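Local coordinates for protein carbon monoxide dehydrogenase (Thermococcus sp. AM4, PDB 6T7J) that probably catalyses the reversible oxidation of carbon monoxide to carbon dioxide, passing electrons through iron-sulfur clusters, though its active-site cluster is nickel-free here, at residues Val110-Gly113 / Val114-Arg118; Gly207-Asp211 / Pro212-Leu216; Val256-Glu259 / Asp260-Asn263. All blocks are in the same frame, centred on the assembly; numbering follows the deposited sequence.

Interaction 1: residues Val110-Gly113 / Val114-Arg118; sequences VFKG and VAEGR
Arg118 lays its guanidinium over Gly113, whose CA is 3.8 Å from Arg118 CZ and lies above the plane, displaced toward the rim of the group. This is the C-terminal end of helix 81-115, closed by a Schellman motif: Gly117 takes up positive phi (78°), and the chain turns back on the last turn. Arg118 N donates to Gly113 O at 2.7 Å, with an N-H...O angle of 160°, while Gly117 N bonds to Val114 O.

At the same helix end Lys112, Glu116 and Arg118 form a salt-bridge network. The Lys112 chain is extended, with CG anti to the backbone N (chi1 -172°), and runs obliquely across Glu116, so that Lys112 CE passes 3.2 Å from Glu116 OE2. Its ion pair with Glu116 is long, and a water accepting from NZ and donating to OE2 links the two. On another side of the helix, Phe111 packs against Leu237 and Leu241 of helix 212-242 and Leu153 of helix 146-162, joining the end of helix 81-115 to both. A salt-bridge hydrogen bond runs from Arg118 NH2 to Glu116 OE2 at 2.5 Å, meeting the oxygen from above the carboxylate plane but close to the guanidinium plane.

Interaction 2: residues Gly207-Asp211 / Pro212-Leu216; sequences GVDAD and PVSLL
Ser214 OG donates to Asp209 OD1 at 2.8 Å, using the syn lone pair of that oxygen, and so ties the loop to the first turn of helix 212-242. The motif is a helix N-terminus with Asp211 as N-cap, preceded by an Asx turn at Asp209. In the cap itself Asp211 OD1 accepts from Val213 N at 2.8 Å through its anti lone pair; CG stands anti to the backbone N (chi1 -166°), which carries the carboxylate forward over the start of the helix. The first helical backbone bond runs from Leu215 N to Asp211 O, 3.1 Å long and with an N-H...O angle of 164°.

Asp209 OD1 is gripped a second time, by Asp211 N on its anti side and out of the carboxylate plane, so one oxygen positions both the N-cap backbone and the serine. A shell further out, Arg203 of helix 193-203 forms a salt bridge with Asp209 OD2. Ala210 O accepts from Thr83, and Leu215 packs on Ala86 and Leu90, both joining the turn to helix 81-115. His367 of the second subunit packs on Asp211 and Ser214, placing the cap at the dimer interface. Next to the Asx turn, the side chains of Asp209 and Leu215 run antiparallel alongside one another, with Asp209 CB 3.6 Å from Leu215 CD2.

Interaction 3: residues Val256-Glu259 / Asp260-Asn263; sequences VLKE and DYVN
Lys258 O is gripped by two donors: Asn263 ND2, at 2.6 Å, and Arg399 NH2. The amide nitrogen of Asn263 approaches in the carbonyl plane, on a lone pair, although the carbonyl oxygen lies 16° out of the amide plane. The other end of the same amide completes a two-point bond to the lysine backbone, for Lys258 N donates to Asn263 OD1 at 3.0 Å along a nearly straight N-H...O path of 172°. An asparagine side chain thus pairs with both backbone polar groups of one residue and holds the loop against the opening of strand 261-268. Asn263 CG lies beside its own backbone N (chi1 -72°), which turns the amide toward the loop. Both amide ends have further partners, OD1 taking a bond from Asn299 and ND2 giving one to Ala333 O. Replaced by alanine, the position would keep no amide, and Lys258 N would probably be left without this acceptor and Lys258 O with one donor fewer, so the loop is likely to be held less firmly.

Apolar contacts flank the amide. Leu257 CD2 lies against Asn263 CB at 3.8 Å. Lys258 runs alongside Tyr261 in the same direction, Lys258 CG coming within 3.5 Å of Tyr261 CD1. The Lys258 chain bends twice, at chi2 and chi4, and NZ ends 5.3 Å from the Tyr261 ring centroid, a long contact and at most a weak cation-pi attraction.

Strand 261-268 is an interior strand of a six-stranded parallel sheet with the strand order 3-2-1-4-5-6 of a Rossmann-like fold, between strands 297-303 and 336-339. Val262 makes backbone bonds to Gly297 and Asn299, Asn263 bonds to Glu335 just before strand 336-339, and Leu257 packs on Val301 of strand 297-303.

Along the chain the three contacts follow in series. Interactions 1 and 2 involve the same two long helices: interaction 1 is the C-terminal end of helix 81-115, which helix 212-242 packs against, and interaction 2 is the start of helix 212-242, resting on the beginning of helix 81-115. Their centres are about 41 Å apart, so they mark opposite ends of this helix pair. Interaction 3 belongs instead to a parallel sheet, its centre about 36 Å from that of interaction 1 and about 53 Å from that of interaction 2, across the chain's centre from the latter. Of the three, only interaction 2 touches the second subunit, and its Ala210 side chain is about 9 Å from an iron-sulfur cluster.

Interaction 1: residues Val110-Gly113 / Val114-Arg118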
loop_
_atom_site.group_PDB
_atom_site.type_symbol
_atom_site.label_atom_id
_atom_site.label_comp_id
_atom_site.label_asym_id
_atom_site.label_seq_id
_atom_site.Cartn_x
_atom_site.Cartn_y
_atom_site.Cartn_z
ATOM N N VAL A 110 -0.864 3.194 -23.234
ATOM C CA VAL A 110 -0.680 2.837 -24.643
ATOM C C VAL A 110 -1.946 3.136 -25.450
ATOM O O VAL A 110 -1.879 3.650 -26.577
ATOM C CB VAL A 110 -0.255 1.364 -24.779
ATOM C CG1 VAL A 110 -0.188 0.966 -26.249
ATOM C CG2 VAL A 110 1.091 1.144 -24.107
ATOM N N PHE A 111 -3.117 2.831 -24.884
ATOM C CA PHE A 111 -4.375 3.057 -25.590
ATOM C C PHE A 111 -4.613 4.542 -25.840
ATOM O O PHE A 111 -5.091 4.934 -26.912
ATOM C CB PHE A 111 -5.523 2.445 -24.785
ATOM C CG PHE A 111 -6.889 2.820 -25.276
ATOM C CD1 PHE A 111 -7.350 2.372 -26.502
ATOM C CD2 PHE A 111 -7.725 3.603 -24.497
ATOM C CE1 PHE A 111 -8.612 2.710 -26.946
ATOM C CE2 PHE A 111 -8.988 3.943 -24.938
ATOM C CZ PHE A 111 -9.432 3.497 -26.163
ATOM N N LYS A 112 -4.276 5.386 -24.864
ATOM C CA LYS A 112 -4.413 6.827 -25.041
ATOM C C LYS A 112 -3.424 7.350 -26.073
ATOM O O LYS A 112 -3.760 8.233 -26.870
ATOM C CB LYS A 112 -4.223 7.538 -23.702
ATOM C CG LYS A 112 -4.524 9.025 -23.735
ATOM C CD LYS A 112 -3.737 9.766 -22.667
ATOM C CE LYS A 112 -4.078 11.248 -22.650
ATOM N NZ LYS A 112 -3.098 12.034 -21.847
ATOM N N GLY A 113 -2.198 6.822 -26.071
ATOM C CA GLY A 113 -1.247 7.200 -27.101
ATOM C C GLY A 113 -1.717 6.832 -28.495
ATOM O O GLY A 113 -1.440 7.552 -29.459
ATOM N N VAL A 114 -2.429 5.711 -28.623
ATOM C CA VAL A 114 -2.981 5.345 -29.926
ATOM C C VAL A 114 -4.179 6.224 -30.278
ATOM O O VAL A 114 -4.395 6.552 -31.451
ATOM C CB VAL A 114 -3.344 3.848 -29.945
ATOM C CG1 VAL A 114 -4.078 3.481 -31.227
ATOM C CG2 VAL A 114 -2.089 3.026 -29.806
ATOM N N ALA A 115 -4.969 6.628 -29.279
ATOM C CA ALA A 115 -6.099 7.513 -29.546
ATOM C C ALA A 115 -5.641 8.877 -30.049
ATOM O O ALA A 115 -6.344 9.515 -30.843
ATOM C CB ALA A 115 -6.952 7.671 -28.288
ATOM N N GLU A 116 -4.477 9.344 -29.598
ATOM C CA GLU A 116 -3.915 10.613 -30.043
ATOM C C GLU A 116 -3.067 10.477 -31.301
ATOM O O GLU A 116 -2.550 11.485 -31.794
ATOM C CB GLU A 116 -3.072 11.240 -28.926
ATOM C CG GLU A 116 -3.829 11.493 -27.628
ATOM C CD GLU A 116 -3.000 12.260 -26.612
ATOM O OE1 GLU A 116 -2.638 13.422 -26.891
ATOM O OE2 GLU A 116 -2.705 11.701 -25.536
ATOM N N GLY A 117 -2.910 9.265 -31.828
ATOM C CA GLY A 117 -2.103 9.061 -33.014
ATOM C C GLY A 117 -0.610 9.063 -32.775
ATOM O O GLY A 117 0.151 9.438 -33.673
ATOM N N ARG A 118 -0.163 8.639 -31.594
ATOM C CA ARG A 118 1.249 8.697 -31.228
ATOM C C ARG A 118 1.960 7.356 -31.376
ATOM O O ARG A 118 3.061 7.299 -31.933
ATOM C CB ARG A 118 1.394 9.216 -29.792
ATOM C CG ARG A 118 1.049 10.692 -29.636
ATOM C CD ARG A 118 1.568 11.263 -28.322
ATOM N NE ARG A 118 0.532 11.285 -27.294
ATOM C CZ ARG A 118 0.524 10.497 -26.223
ATOM N NH1 ARG A 118 1.502 9.621 -26.031
ATOM N NH2 ARG A 118 -0.463 10.586 -25.341
HETATM O O HOH W 1 -2.619 14.131 -23.476
#

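Interaction 2: residues Gly207-Asp211 / Pro212-Leu216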
loop_
_atom_site.group_PDB
_atom_site.type_symbol
_atom_site.label_atom_id
_atom_site.label_comp_id
_atom_site.label_asym_id
_atom_site.label_seq_id
_atom_site.Cartn_x
_atom_site.Cartn_y
_atom_site.Cartn_z
ATOM N N GLY A 207 -2.620 2.728 14.736
ATOM C CA GLY A 207 -3.532 3.666 15.359
ATOM C C GLY A 207 -4.552 4.299 14.439
ATOM O O GLY A 207 -4.980 5.428 14.694
ATOM N N VAL A 208 -4.964 3.608 13.377
ATOM C CA VAL A 208 -6.020 4.146 12.527
ATOM C C VAL A 208 -7.262 3.266 12.647
ATOM O O VAL A 208 -8.106 3.501 13.519
ATOM C CB VAL A 208 -5.543 4.305 11.072
ATOM C CG1 VAL A 208 -6.474 5.233 10.315
ATOM C CG2 VAL A 208 -4.135 4.875 11.050
ATOM N N ASP A 209 -7.396 2.245 11.801
ATOM C CA ASP A 209 -8.572 1.374 11.825
ATOM C C ASP A 209 -8.218 0.062 12.520
ATOM O O ASP A 209 -7.435 -0.738 11.996
ATOM C CB ASP A 209 -9.107 1.119 10.417
ATOM C CG ASP A 209 -10.535 0.569 10.422
ATOM O OD1 ASP A 209 -11.020 0.152 11.499
ATOM O OD2 ASP A 209 -11.174 0.554 9.345
ATOM N N ALA A 210 -8.812 -0.162 13.695
ATOM C CA ALA A 210 -8.597 -1.379 14.464
ATOM C C ALA A 210 -9.781 -2.336 14.430
ATOM O O ALA A 210 -9.669 -3.446 14.962
ATOM C CB ALA A 210 -8.274 -1.035 15.926
ATOM N N ASP A 211 -10.897 -1.944 13.829
ATOM C CA ASP A 211 -12.077 -2.800 13.772
ATOM C C ASP A 211 -11.958 -3.766 12.598
ATOM O O ASP A 211 -11.754 -3.326 11.462
ATOM C CB ASP A 211 -13.343 -1.953 13.632
ATOM C CG ASP A 211 -14.618 -2.739 13.902
ATOM O OD1 ASP A 211 -14.808 -3.814 13.297
ATOM O OD2 ASP A 211 -15.440 -2.277 14.719
ATOM N N PRO A 212 -12.083 -5.075 12.826
ATOM C CA PRO A 212 -11.980 -6.020 11.703
ATOM C C PRO A 212 -13.074 -5.840 10.668
ATOM O O PRO A 212 -12.826 -6.034 9.470
ATOM C CB PRO A 212 -12.074 -7.394 12.385
ATOM C CG PRO A 212 -11.859 -7.135 13.847
ATOM C CD PRO A 212 -12.355 -5.754 14.102
ATOM N N VAL A 213 -14.278 -5.456 11.094
ATOM C CA VAL A 213 -15.394 -5.337 10.163
ATOM C C VAL A 213 -15.140 -4.215 9.164
ATOM O O VAL A 213 -15.265 -4.411 7.951
ATOM C CB VAL A 213 -16.714 -5.126 10.927
ATOM C CG1 VAL A 213 -17.792 -4.597 9.992
ATOM C CG2 VAL A 213 -17.159 -6.428 11.576
ATOM N N SER A 214 -14.784 -3.025 9.656
ATOM C CA SER A 214 -14.548 -1.903 8.751
ATOM C C SER A 214 -13.328 -2.150 7.871
ATOM O O SER A 214 -13.338 -1.819 6.678
ATOM C CB SER A 214 -14.391 -0.605 9.544
ATOM O OG SER A 214 -13.511 -0.767 10.642
ATOM N N LEU A 215 -12.271 -2.738 8.440
ATOM C CA LEU A 215 -11.090 -3.074 7.651
ATOM C C LEU A 215 -11.452 -3.993 6.491
ATOM O O LEU A 215 -11.075 -3.745 5.338
ATOM C CB LEU A 215 -10.033 -3.728 8.543
ATOM C CG LEU A 215 -9.239 -2.843 9.506
ATOM C CD1 LEU A 215 -8.555 -3.697 10.565
ATOM C CD2 LEU A 215 -8.223 -2.001 8.762
ATOM N N LEU A 216 -12.211 -5.056 6.774
ATOM C CA LEU A 216 -12.537 -6.016 5.725
ATOM C C LEU A 216 -13.577 -5.466 4.754
ATOM O O LEU A 216 -13.579 -5.842 3.578
ATOM C CB LEU A 216 -13.006 -7.329 6.351
ATOM C CG LEU A 216 -11.918 -8.033 7.171
ATOM C CD1 LEU A 216 -12.349 -9.432 7.588
ATOM C CD2 LEU A 216 -10.602 -8.077 6.400
#

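Interaction 3: residues Val256-Glu259 / Asp260-Asn263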
loop_
_atom_site.group_PDB
_atom_site.type_symbol
_atom_site.label_atom_id
_atom_site.label_comp_id
_atom_site.label_asym_id
_atom_site.label_seq_id
_atom_site.Cartn_x
_atom_site.Cartn_y
_atom_site.Cartn_z
ATOM N N VAL A 256 6.893 -27.883 -25.984
ATOM C CA VAL A 256 6.826 -26.899 -27.062
ATOM C C VAL A 256 8.163 -26.228 -27.327
ATOM O O VAL A 256 8.293 -25.503 -28.321
ATOM C CB VAL A 256 5.757 -25.837 -26.744
ATOM C CG1 VAL A 256 4.400 -26.496 -26.589
ATOM C CG2 VAL A 256 6.124 -25.073 -25.481
ATOM N N LEU A 257 9.158 -26.440 -26.469
ATOM C CA LEU A 257 10.496 -25.931 -26.725
ATOM C C LEU A 257 11.227 -26.862 -27.683
ATOM O O LEU A 257 11.185 -28.087 -27.535
ATOM C CB LEU A 257 11.276 -25.789 -25.418
ATOM C CG LEU A 257 10.706 -24.788 -24.410
ATOM C CD1 LEU A 257 11.077 -25.187 -22.992
ATOM C CD2 LEU A 257 11.184 -23.376 -24.712
ATOM N N LYS A 258 11.898 -26.271 -28.667
ATOM C CA LYS A 258 12.463 -27.003 -29.791
ATOM C C LYS A 258 13.971 -27.168 -29.638
ATOM O O LYS A 258 14.645 -26.363 -28.990
ATOM C CB LYS A 258 12.150 -26.281 -31.104
ATOM C CG LYS A 258 10.905 -26.777 -31.833
ATOM C CD LYS A 258 9.680 -26.802 -30.940
ATOM C CE LYS A 258 8.518 -27.512 -31.620
ATOM N NZ LYS A 258 8.211 -26.921 -32.955
ATOM N N GLU A 259 14.499 -28.226 -30.260
ATOM C CA GLU A 259 15.936 -28.481 -30.211
ATOM C C GLU A 259 16.689 -27.706 -31.280
ATOM O O GLU A 259 17.783 -27.194 -31.021
ATOM C CB GLU A 259 16.215 -29.970 -30.371
ATOM C CG GLU A 259 16.226 -30.705 -29.077
ATOM C CD GLU A 259 15.000 -31.542 -28.894
ATOM O OE1 GLU A 259 13.963 -31.287 -29.549
ATOM O OE2 GLU A 259 15.103 -32.462 -28.081
ATOM N N ASP A 260 16.136 -27.625 -32.487
ATOM C CA ASP A 260 16.810 -26.984 -33.607
ATOM C C ASP A 260 16.305 -25.573 -33.870
ATOM O O ASP A 260 16.635 -24.992 -34.907
ATOM C CB ASP A 260 16.658 -27.832 -34.869
ATOM C CG ASP A 260 16.989 -29.290 -34.635
ATOM O OD1 ASP A 260 17.886 -29.581 -33.814
ATOM O OD2 ASP A 260 16.353 -30.146 -35.281
ATOM N N TYR A 261 15.515 -25.012 -32.962
ATOM C CA TYR A 261 15.036 -23.644 -33.078
ATOM C C TYR A 261 15.528 -22.826 -31.892
ATOM O O TYR A 261 15.662 -23.342 -30.777
ATOM C CB TYR A 261 13.503 -23.579 -33.124
ATOM C CG TYR A 261 12.864 -24.174 -34.359
ATOM C CD1 TYR A 261 12.806 -25.551 -34.540
ATOM C CD2 TYR A 261 12.297 -23.360 -35.332
ATOM C CE1 TYR A 261 12.212 -26.101 -35.662
ATOM C CE2 TYR A 261 11.702 -23.900 -36.459
ATOM C CZ TYR A 261 11.662 -25.271 -36.617
ATOM O OH TYR A 261 11.071 -25.816 -37.733
ATOM N N VAL A 262 15.810 -21.546 -32.149
ATOM C CA VAL A 262 15.965 -20.592 -31.060
ATOM C C VAL A 262 14.698 -20.620 -30.224
ATOM O O VAL A 262 13.590 -20.613 -30.762
ATOM C CB VAL A 262 16.239 -19.186 -31.612
ATOM C CG1 VAL A 262 16.375 -18.178 -30.475
ATOM C CG2 VAL A 262 17.476 -19.187 -32.495
ATOM N N ASN A 263 14.847 -20.692 -28.907
ATOM C CA ASN A 263 13.702 -20.722 -28.006
ATOM C C ASN A 263 13.659 -19.419 -27.223
ATOM O O ASN A 263 14.609 -19.094 -26.501
ATOM C CB ASN A 263 13.772 -21.918 -27.055
ATOM C CG ASN A 263 13.491 -23.236 -27.752
ATOM O OD1 ASN A 263 12.521 -23.365 -28.498
ATOM N ND2 ASN A 263 14.342 -24.226 -27.507
#